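Local structure of protein toll (Drosophila melanogaster, 4LXR) at residues Cys80-His85 with Arg116-Arg121; Thr102-Ser107 with Arg127-Thr132; Asp108-Asn113 with Arg134-Pro139. The protein serves as the cell-surface receptor for cleaved spaetzle, activating the Toll signalling pathway in innate immunity and in dorsal-ventral patterning of the embryo. All coordinates share one frame; numbering follows the deposited sequence.

Interaction 1: residues Cys80-His85 with Arg116-Arg121; sequences CMLPGH and RQHLDR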
# COMPACT_ATOMS: atom_id res chain seq x y z
N CYS A 80 -14.61 -31.60 24.05
CA CYS A 80 -14.95 -32.42 25.22
C CYS A 80 -15.94 -33.50 24.84
O CYS A 80 -16.66 -33.38 23.84
CB CYS A 80 -15.51 -31.54 26.35
SG CYS A 80 -14.32 -30.23 26.88
N MET A 81 -15.97 -34.58 25.62
CA MET A 81 -16.94 -35.65 25.40
C MET A 81 -18.21 -35.33 26.15
O MET A 81 -18.16 -34.79 27.26
CB MET A 81 -16.38 -37.00 25.86
CG MET A 81 -15.11 -37.35 25.12
SD MET A 81 -14.39 -38.90 25.61
CE MET A 81 -15.63 -40.05 25.02
N LEU A 82 -19.34 -35.65 25.54
CA LEU A 82 -20.61 -35.59 26.25
C LEU A 82 -20.54 -36.55 27.42
O LEU A 82 -20.16 -37.72 27.26
CB LEU A 82 -21.78 -35.89 25.32
CG LEU A 82 -21.97 -34.77 24.29
CD1 LEU A 82 -22.93 -35.19 23.15
CD2 LEU A 82 -22.45 -33.50 24.99
N PRO A 83 -20.91 -36.07 28.62
CA PRO A 83 -20.63 -36.77 29.87
C PRO A 83 -21.61 -37.89 30.21
O PRO A 83 -22.11 -37.96 31.33
CB PRO A 83 -20.71 -35.64 30.91
CG PRO A 83 -21.67 -34.69 30.33
CD PRO A 83 -21.47 -34.73 28.85
N GLY A 84 -21.88 -38.77 29.25
CA GLY A 84 -22.78 -39.89 29.49
C GLY A 84 -24.20 -39.50 29.90
O GLY A 84 -24.82 -38.60 29.33
N HIS A 85 -24.72 -40.18 30.92
CA HIS A 85 -26.06 -39.90 31.43
C HIS A 85 -26.01 -38.89 32.57
O HIS A 85 -26.81 -38.94 33.50
CB HIS A 85 -26.71 -41.20 31.88
CG HIS A 85 -26.86 -42.20 30.78
ND1 HIS A 85 -27.29 -41.84 29.51
CD2 HIS A 85 -26.62 -43.53 30.74
CE1 HIS A 85 -27.32 -42.92 28.75
NE2 HIS A 85 -26.92 -43.95 29.47
N ARG A 116 -31.39 -34.46 25.92
CA ARG A 116 -32.08 -33.51 26.78
C ARG A 116 -31.49 -33.49 28.20
O ARG A 116 -31.31 -32.42 28.80
CB ARG A 116 -33.58 -33.82 26.82
CG ARG A 116 -34.37 -32.85 27.65
CD ARG A 116 -35.72 -33.43 28.05
NE ARG A 116 -35.58 -34.39 29.15
CZ ARG A 116 -36.48 -35.31 29.48
NH1 ARG A 116 -36.23 -36.13 30.50
NH2 ARG A 116 -37.62 -35.41 28.80
N GLN A 117 -31.19 -34.66 28.75
CA GLN A 117 -30.54 -34.72 30.06
C GLN A 117 -29.27 -33.85 30.17
O GLN A 117 -28.99 -33.27 31.23
CB GLN A 117 -30.22 -36.17 30.44
CG GLN A 117 -29.61 -36.31 31.83
CD GLN A 117 -29.40 -37.76 32.23
OE1 GLN A 117 -29.49 -38.11 33.41
NE2 GLN A 117 -29.10 -38.60 31.25
N HIS A 118 -28.52 -33.74 29.09
CA HIS A 118 -27.28 -32.95 29.12
C HIS A 118 -27.52 -31.49 29.51
O HIS A 118 -26.60 -30.82 30.01
CB HIS A 118 -26.55 -33.06 27.78
CG HIS A 118 -25.95 -34.41 27.54
ND1 HIS A 118 -25.83 -34.96 26.28
CD2 HIS A 118 -25.46 -35.33 28.40
CE1 HIS A 118 -25.26 -36.15 26.38
NE2 HIS A 118 -25.02 -36.40 27.65
N LEU A 119 -28.74 -31.01 29.33
CA LEU A 119 -29.02 -29.61 29.65
C LEU A 119 -29.83 -29.43 30.94
O LEU A 119 -30.24 -28.31 31.24
CB LEU A 119 -29.71 -28.90 28.48
CG LEU A 119 -28.88 -28.68 27.20
CD1 LEU A 119 -29.77 -28.09 26.12
CD2 LEU A 119 -27.67 -27.74 27.46
N ASP A 120 -30.05 -30.51 31.69
CA ASP A 120 -30.68 -30.40 33.01
C ASP A 120 -29.97 -29.32 33.85
O ASP A 120 -28.74 -29.20 33.81
CB ASP A 120 -30.63 -31.73 33.77
CG ASP A 120 -31.62 -32.78 33.22
OD1 ASP A 120 -32.45 -32.47 32.33
OD2 ASP A 120 -31.56 -33.94 33.69
N ARG A 121 -30.75 -28.53 34.60
CA ARG A 121 -30.24 -27.43 35.43
C ARG A 121 -29.64 -26.23 34.65
O ARG A 121 -29.19 -25.25 35.25
CB ARG A 121 -29.27 -27.94 36.51
CG ARG A 121 -29.78 -29.20 37.23
CD ARG A 121 -29.09 -29.41 38.59
NE ARG A 121 -27.64 -29.60 38.47
CZ ARG A 121 -27.06 -30.77 38.20
NH1 ARG A 121 -27.79 -31.86 38.01
NH2 ARG A 121 -25.74 -30.85 38.12
O HOH W 1 -28.06 -38.63 28.73

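Interaction 2: residues Thr102-Ser107 with Arg127-Thr132; sequences TLIFES and RFRFTT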
# COMPACT_ATOMS: atom_id res chain seq x y z
N THR A 102 -24.23 -18.10 28.88
CA THR A 102 -23.89 -18.64 27.58
C THR A 102 -23.14 -19.94 27.78
O THR A 102 -22.19 -20.00 28.56
CB THR A 102 -23.00 -17.64 26.80
OG1 THR A 102 -23.77 -16.49 26.46
CG2 THR A 102 -22.45 -18.25 25.51
N LEU A 103 -23.60 -20.98 27.11
CA LEU A 103 -22.85 -22.24 27.03
C LEU A 103 -22.57 -22.55 25.57
O LEU A 103 -23.51 -22.62 24.75
CB LEU A 103 -23.64 -23.41 27.65
CG LEU A 103 -22.98 -24.80 27.51
CD1 LEU A 103 -21.61 -24.88 28.21
CD2 LEU A 103 -23.91 -25.96 28.00
N ILE A 104 -21.29 -22.73 25.26
CA ILE A 104 -20.83 -23.16 23.94
C ILE A 104 -20.22 -24.55 24.10
O ILE A 104 -19.44 -24.80 25.02
CB ILE A 104 -19.78 -22.17 23.40
CG1 ILE A 104 -20.47 -20.85 23.04
CG2 ILE A 104 -19.00 -22.76 22.21
CD1 ILE A 104 -19.58 -19.68 23.16
N PHE A 105 -20.62 -25.49 23.26
CA PHE A 105 -20.10 -26.85 23.33
C PHE A 105 -19.73 -27.24 21.91
O PHE A 105 -20.60 -27.60 21.11
CB PHE A 105 -21.12 -27.83 23.93
CG PHE A 105 -20.52 -29.15 24.37
CD1 PHE A 105 -20.25 -30.16 23.43
CD2 PHE A 105 -20.23 -29.39 25.70
CE1 PHE A 105 -19.71 -31.37 23.83
CE2 PHE A 105 -19.67 -30.60 26.12
CZ PHE A 105 -19.41 -31.59 25.19
N GLU A 106 -18.44 -27.15 21.62
CA GLU A 106 -17.91 -27.41 20.29
C GLU A 106 -16.96 -28.60 20.35
O GLU A 106 -15.88 -28.49 20.95
CB GLU A 106 -17.17 -26.16 19.80
CG GLU A 106 -16.49 -26.28 18.47
CD GLU A 106 -15.72 -25.01 18.14
OE1 GLU A 106 -14.48 -25.01 18.32
OE2 GLU A 106 -16.34 -24.01 17.73
N SER A 107 -17.32 -29.72 19.74
CA SER A 107 -16.46 -30.90 19.84
C SER A 107 -16.63 -31.92 18.73
O SER A 107 -17.75 -32.20 18.31
CB SER A 107 -16.65 -31.61 21.19
OG SER A 107 -15.96 -32.85 21.20
N ARG A 127 -28.13 -18.20 25.98
CA ARG A 127 -27.43 -18.45 24.74
C ARG A 127 -26.82 -19.83 24.77
O ARG A 127 -26.17 -20.20 25.73
CB ARG A 127 -26.35 -17.37 24.50
CG ARG A 127 -25.61 -17.58 23.17
CD ARG A 127 -24.87 -16.33 22.65
NE ARG A 127 -24.43 -16.55 21.27
CZ ARG A 127 -23.80 -15.66 20.51
NH1 ARG A 127 -23.49 -14.46 21.00
NH2 ARG A 127 -23.46 -15.98 19.26
N PHE A 128 -27.01 -20.60 23.71
CA PHE A 128 -26.47 -21.95 23.68
C PHE A 128 -26.00 -22.23 22.28
O PHE A 128 -26.69 -21.90 21.33
CB PHE A 128 -27.55 -22.97 24.12
CG PHE A 128 -27.17 -24.40 23.86
CD1 PHE A 128 -26.15 -25.01 24.60
CD2 PHE A 128 -27.85 -25.16 22.91
CE1 PHE A 128 -25.80 -26.36 24.39
CE2 PHE A 128 -27.52 -26.52 22.68
CZ PHE A 128 -26.49 -27.11 23.41
N ARG A 129 -24.82 -22.84 22.16
CA ARG A 129 -24.31 -23.26 20.86
C ARG A 129 -23.81 -24.69 20.92
O ARG A 129 -23.05 -25.04 21.83
CB ARG A 129 -23.18 -22.35 20.35
CG ARG A 129 -22.39 -23.01 19.20
CD ARG A 129 -21.71 -22.00 18.25
NE ARG A 129 -20.51 -21.38 18.82
CZ ARG A 129 -19.28 -21.91 18.80
NH1 ARG A 129 -19.04 -23.11 18.27
NH2 ARG A 129 -18.28 -21.21 19.34
N PHE A 130 -24.21 -25.51 19.96
CA PHE A 130 -23.70 -26.87 19.86
C PHE A 130 -23.12 -27.05 18.46
O PHE A 130 -23.81 -26.82 17.45
CB PHE A 130 -24.82 -27.89 20.09
CG PHE A 130 -24.37 -29.32 19.95
CD1 PHE A 130 -23.29 -29.80 20.70
CD2 PHE A 130 -25.03 -30.18 19.10
CE1 PHE A 130 -22.86 -31.12 20.59
CE2 PHE A 130 -24.61 -31.52 18.97
CZ PHE A 130 -23.53 -32.00 19.72
N THR A 131 -21.89 -27.52 18.39
CA THR A 131 -21.18 -27.54 17.12
C THR A 131 -20.35 -28.80 17.04
O THR A 131 -19.59 -29.11 17.96
CB THR A 131 -20.27 -26.31 17.00
OG1 THR A 131 -21.09 -25.13 16.87
CG2 THR A 131 -19.33 -26.41 15.80
N THR A 132 -20.49 -29.54 15.94
CA THR A 132 -19.72 -30.77 15.78
C THR A 132 -19.62 -31.12 14.31
O THR A 132 -20.49 -30.74 13.53
CB THR A 132 -20.36 -31.97 16.54
OG1 THR A 132 -19.52 -33.12 16.40
CG2 THR A 132 -21.76 -32.31 15.98

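Interaction 3: residues Asp108-Asn113 with Arg134-Pro139; sequences DNLGMN and RLTHIP. With NAG (2-acetamido-2-deoxy-beta-D-glucopyranose), chain I.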
# COMPACT_ATOMS: atom_id res chain seq x y z
N ASP A 108 -15.52 -32.50 18.29
CA ASP A 108 -15.55 -33.61 17.35
C ASP A 108 -15.25 -34.93 18.04
O ASP A 108 -15.02 -35.96 17.39
CB ASP A 108 -14.54 -33.35 16.22
CG ASP A 108 -14.87 -32.07 15.46
OD1 ASP A 108 -16.07 -31.72 15.36
OD2 ASP A 108 -13.93 -31.41 14.99
N ASN A 109 -15.25 -34.89 19.36
CA ASN A 109 -15.07 -36.09 20.17
C ASN A 109 -16.22 -36.18 21.16
O ASN A 109 -16.05 -35.91 22.35
CB ASN A 109 -13.71 -36.06 20.89
CG ASN A 109 -13.51 -37.26 21.80
OD1 ASN A 109 -14.17 -38.28 21.66
ND2 ASN A 109 -12.58 -37.13 22.76
N LEU A 110 -17.40 -36.57 20.66
CA LEU A 110 -18.63 -36.61 21.44
C LEU A 110 -18.76 -37.86 22.32
O LEU A 110 -19.09 -37.76 23.50
CB LEU A 110 -19.86 -36.50 20.52
CG LEU A 110 -19.99 -35.22 19.68
CD1 LEU A 110 -21.19 -35.30 18.73
CD2 LEU A 110 -20.07 -33.96 20.56
N GLY A 111 -18.51 -39.03 21.75
CA GLY A 111 -18.63 -40.29 22.47
C GLY A 111 -20.04 -40.85 22.43
O GLY A 111 -20.24 -42.03 22.71
N MET A 112 -21.01 -40.01 22.06
CA MET A 112 -22.44 -40.32 22.05
C MET A 112 -23.20 -39.16 21.38
O MET A 112 -22.61 -38.12 21.05
CB MET A 112 -22.96 -40.51 23.48
CG MET A 112 -22.98 -39.20 24.30
SD MET A 112 -23.36 -39.40 26.06
CE MET A 112 -25.14 -39.80 26.01
N ASN A 113 -24.49 -39.34 21.16
CA ASN A 113 -25.38 -38.26 20.71
C ASN A 113 -25.76 -37.36 21.89
O ASN A 113 -25.83 -37.83 23.03
CB ASN A 113 -26.67 -38.85 20.10
CG ASN A 113 -26.42 -39.60 18.78
OD1 ASN A 113 -25.71 -39.10 17.91
ND2 ASN A 113 -27.01 -40.80 18.65
N ARG A 134 -18.87 -34.50 13.72
CA ARG A 134 -19.15 -35.93 13.79
C ARG A 134 -20.52 -36.20 13.16
O ARG A 134 -21.41 -35.36 13.26
CB ARG A 134 -19.20 -36.39 15.23
CG ARG A 134 -17.88 -36.46 15.95
CD ARG A 134 -17.21 -37.83 15.79
NE ARG A 134 -16.77 -38.08 14.42
CZ ARG A 134 -15.74 -37.47 13.85
NH1 ARG A 134 -15.06 -36.55 14.53
NH2 ARG A 134 -15.41 -37.75 12.59
N LEU A 135 -20.67 -37.35 12.51
CA LEU A 135 -22.01 -37.83 12.17
C LEU A 135 -22.74 -37.99 13.50
O LEU A 135 -22.28 -38.68 14.40
CB LEU A 135 -21.96 -39.16 11.41
CG LEU A 135 -23.31 -39.89 11.22
CD1 LEU A 135 -24.32 -39.05 10.43
CD2 LEU A 135 -23.09 -41.22 10.54
N THR A 136 -23.87 -37.31 13.64
CA THR A 136 -24.55 -37.25 14.91
C THR A 136 -26.05 -36.99 14.70
O THR A 136 -26.49 -36.60 13.61
CB THR A 136 -23.94 -36.13 15.81
OG1 THR A 136 -24.16 -36.43 17.18
CG2 THR A 136 -24.55 -34.78 15.47
N HIS A 137 -26.83 -37.20 15.75
CA HIS A 137 -28.27 -36.96 15.67
C HIS A 137 -28.69 -36.12 16.83
O HIS A 137 -28.40 -36.46 17.99
CB HIS A 137 -29.06 -38.27 15.72
CG HIS A 137 -30.54 -38.06 15.65
ND1 HIS A 137 -31.37 -38.19 16.74
CD2 HIS A 137 -31.34 -37.70 14.61
CE1 HIS A 137 -32.62 -37.95 16.37
NE2 HIS A 137 -32.62 -37.64 15.09
N ILE A 138 -29.35 -35.01 16.55
CA ILE A 138 -29.91 -34.19 17.64
C ILE A 138 -31.39 -34.55 17.89
O ILE A 138 -32.20 -34.44 16.98
CB ILE A 138 -29.76 -32.71 17.33
CG1 ILE A 138 -28.26 -32.37 17.17
CG2 ILE A 138 -30.40 -31.84 18.44
CD1 ILE A 138 -28.07 -31.01 16.67
N PRO A 139 -31.72 -35.02 19.11
CA PRO A 139 -33.12 -35.41 19.39
C PRO A 139 -33.95 -34.15 19.59
O PRO A 139 -33.47 -33.19 20.20
CB PRO A 139 -33.02 -36.19 20.70
CG PRO A 139 -31.85 -35.60 21.40
CD PRO A 139 -30.86 -35.23 20.28
C1 NAG I . -27.26 -41.16 17.26
C2 NAG I . -26.36 -42.40 17.24
C3 NAG I . -26.58 -43.23 15.96
C4 NAG I . -28.06 -43.46 15.69
C5 NAG I . -28.83 -42.15 15.74
C6 NAG I . -30.32 -42.33 15.57
C7 NAG I . -24.15 -42.38 18.34
C8 NAG I . -24.75 -43.29 19.37
N2 NAG I . -24.96 -42.00 17.34
O3 NAG I . -25.92 -44.48 16.10
O4 NAG I . -28.23 -44.02 14.39
O5 NAG I . -28.62 -41.54 17.03
O6 NAG I . -31.05 -42.06 16.76
O7 NAG I . -22.98 -42.01 18.39
O HOH W 2 -22.83 -38.34 18.10

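Interaction 1: residues Cys80-His85 with Arg116-Arg121
His85 and Gln117 bring their CA atoms to within 7.0 Å where the loop after strand 74-78 meets the short 3-10 turn 117-119, two connecting pieces of the leucine-rich repeat solenoid near its N-terminal end. Pro83 is the centre of an inverse gamma turn, and the carbonyl of the following Gly84 faces the His118 ring. NE2 of His118 donates to Gly84 O at 2.8 Å; the N-H...O angle of 143° makes it a bent bond, with the oxygen at the ring edge, 19° out of its plane. With CG of His118 beside its own backbone N (chi1 -70°), the ring reaches across Leu82 at about a right angle, and CE1 comes to 3.6 Å from Leu82 CB. Leu82 CD2 makes an off-centre CH-pi contact, 4.3 Å from the centroid of the His118 ring. Ile88 of helix 88-94 also packs on His118, leaving this imidazole buried. Farther out, the extended Gln117 side chain crosses that of His85, its NE2 3.6 Å from His85 CB. A water bridges the two segments: it donates to Gly84 O and accepts from Gln117 NE2 at 2.7 Å.

Interaction 2: residues Thr102-Ser107 with Arg127-Thr132
The guanidinium of Arg129 carries Ile104 CG2 over one face, 3.3 Å above the plane and toward the rim, while Glu106 OE2 and Thr131 OG1 meet its edge. Across the strands, the Phe130 ring has Phe105 CD1 at its edge, in plane. These groups project from opposite faces of two neighbouring parallel strands in the leucine-rich repeat solenoid, whose segments run 1° from parallel with axes 4.7 Å apart. Leu103, Phe105, Phe128 and Phe130 fill the interior, each pair side by side and pointing the same way; Phe105 CD1 lies 4.0 Å from Phe130 CE1. The other face looks toward spaetzle: Arg127 NH1 bonds Gly3 O of one spaetzle chain, and its NH2 bonds Thr105 OG1 of a second.

A bend at chi3 (75°) turns the head of Arg129 toward Glu106. NH1 there serves two acceptors near the guanidinium plane, Glu106 OE2 in a 2.9 Å salt bridge and Thr131 OG1 at 3.2 Å; OE2 is met on its anti side. An alanine here is likely to leave the Glu106 carboxylate without this mate and to take away the flat group that packs on Ile104 CG2. Alternating backbone bonds run the length of the pair, with Arg129 N giving to Leu103 O at 2.9 Å and Arg129 O taking from Phe105 N. Just beyond the strands the ladder gains a side-chain rung, Thr132 OG1 donating to Ser107 O at 2.8 Å.

Interaction 3: residues Asp108-Asn113 with Arg134-Pro139
Successive turns of the leucine-rich repeat solenoid meet here just after strands 102-106 and 127-131 have ended, Asp108 facing Arg134 at one end and Asn113 facing Thr136 and His137 at the other. Bends at chi2 (-90°) and chi3 (69°) fold the Arg134 side chain round the carbonyl of Asp108. NH1 donates to Asp108 O at 2.9 Å, approaching in the carbonyl plane on a lone pair, and CG of Arg134 lies alongside, 3.2 Å from the same oxygen. The carboxylate of Asp108 itself is turned to another partner, a salt bridge with Arg133.

Between the two ends, Leu110 crosses Thr136 at about a right angle and sets CD1 3.5 Å from Thr136 OG1. Leu110 also packs on Phe130, which ties this surface turn to the core beneath it.

Asn113 uses both branches of its amide. OD1 accepts the backbone N-H of His137 at 3.1 Å, but the donor stands 58° out of the carbonyl plane. A bound water donates to the same OD1 at 3.0 Å, and it also lies close to Thr136 OG1. ND2 is joined covalently to C1 of an N-acetylglucosamine, so the sugar leaves the loop directly beside the next turn, and His137 CB approaches its ring oxygen O5 to 3.6 Å. The covalent link settles which branch is nitrogen, and the bonds to OD1 probably hold the amide's orientation. The contact thus combines turn-on-turn stacking in a leucine-rich repeat ectodomain with an N-linked glycosylation site on its surface.

In the fold
The three contacts cluster near the N-terminal end of the solenoid, their centres 12 to 13 Å apart. Their segments alternate along the chain: 80-85, 102-107, 108-113, 116-121, 127-132 and 134-139; each contact pairs a segment with its counterpart in the following turn. Interaction 2 supplies the parallel strands, and interactions 1 and 3 pack the loops that follow strands 74-78, 102-106 and 127-131 against one another. Phe105 of interaction 2 packs on Leu82 of interaction 1, Phe130 packs on Ile138 of interaction 3, and Leu82 N lies 2.9 Å from Leu110 O. These contacts are consistent with a shared interior behind the strands, with spaetzle bound on their other face and the sugar of interaction 3 carried on a loop.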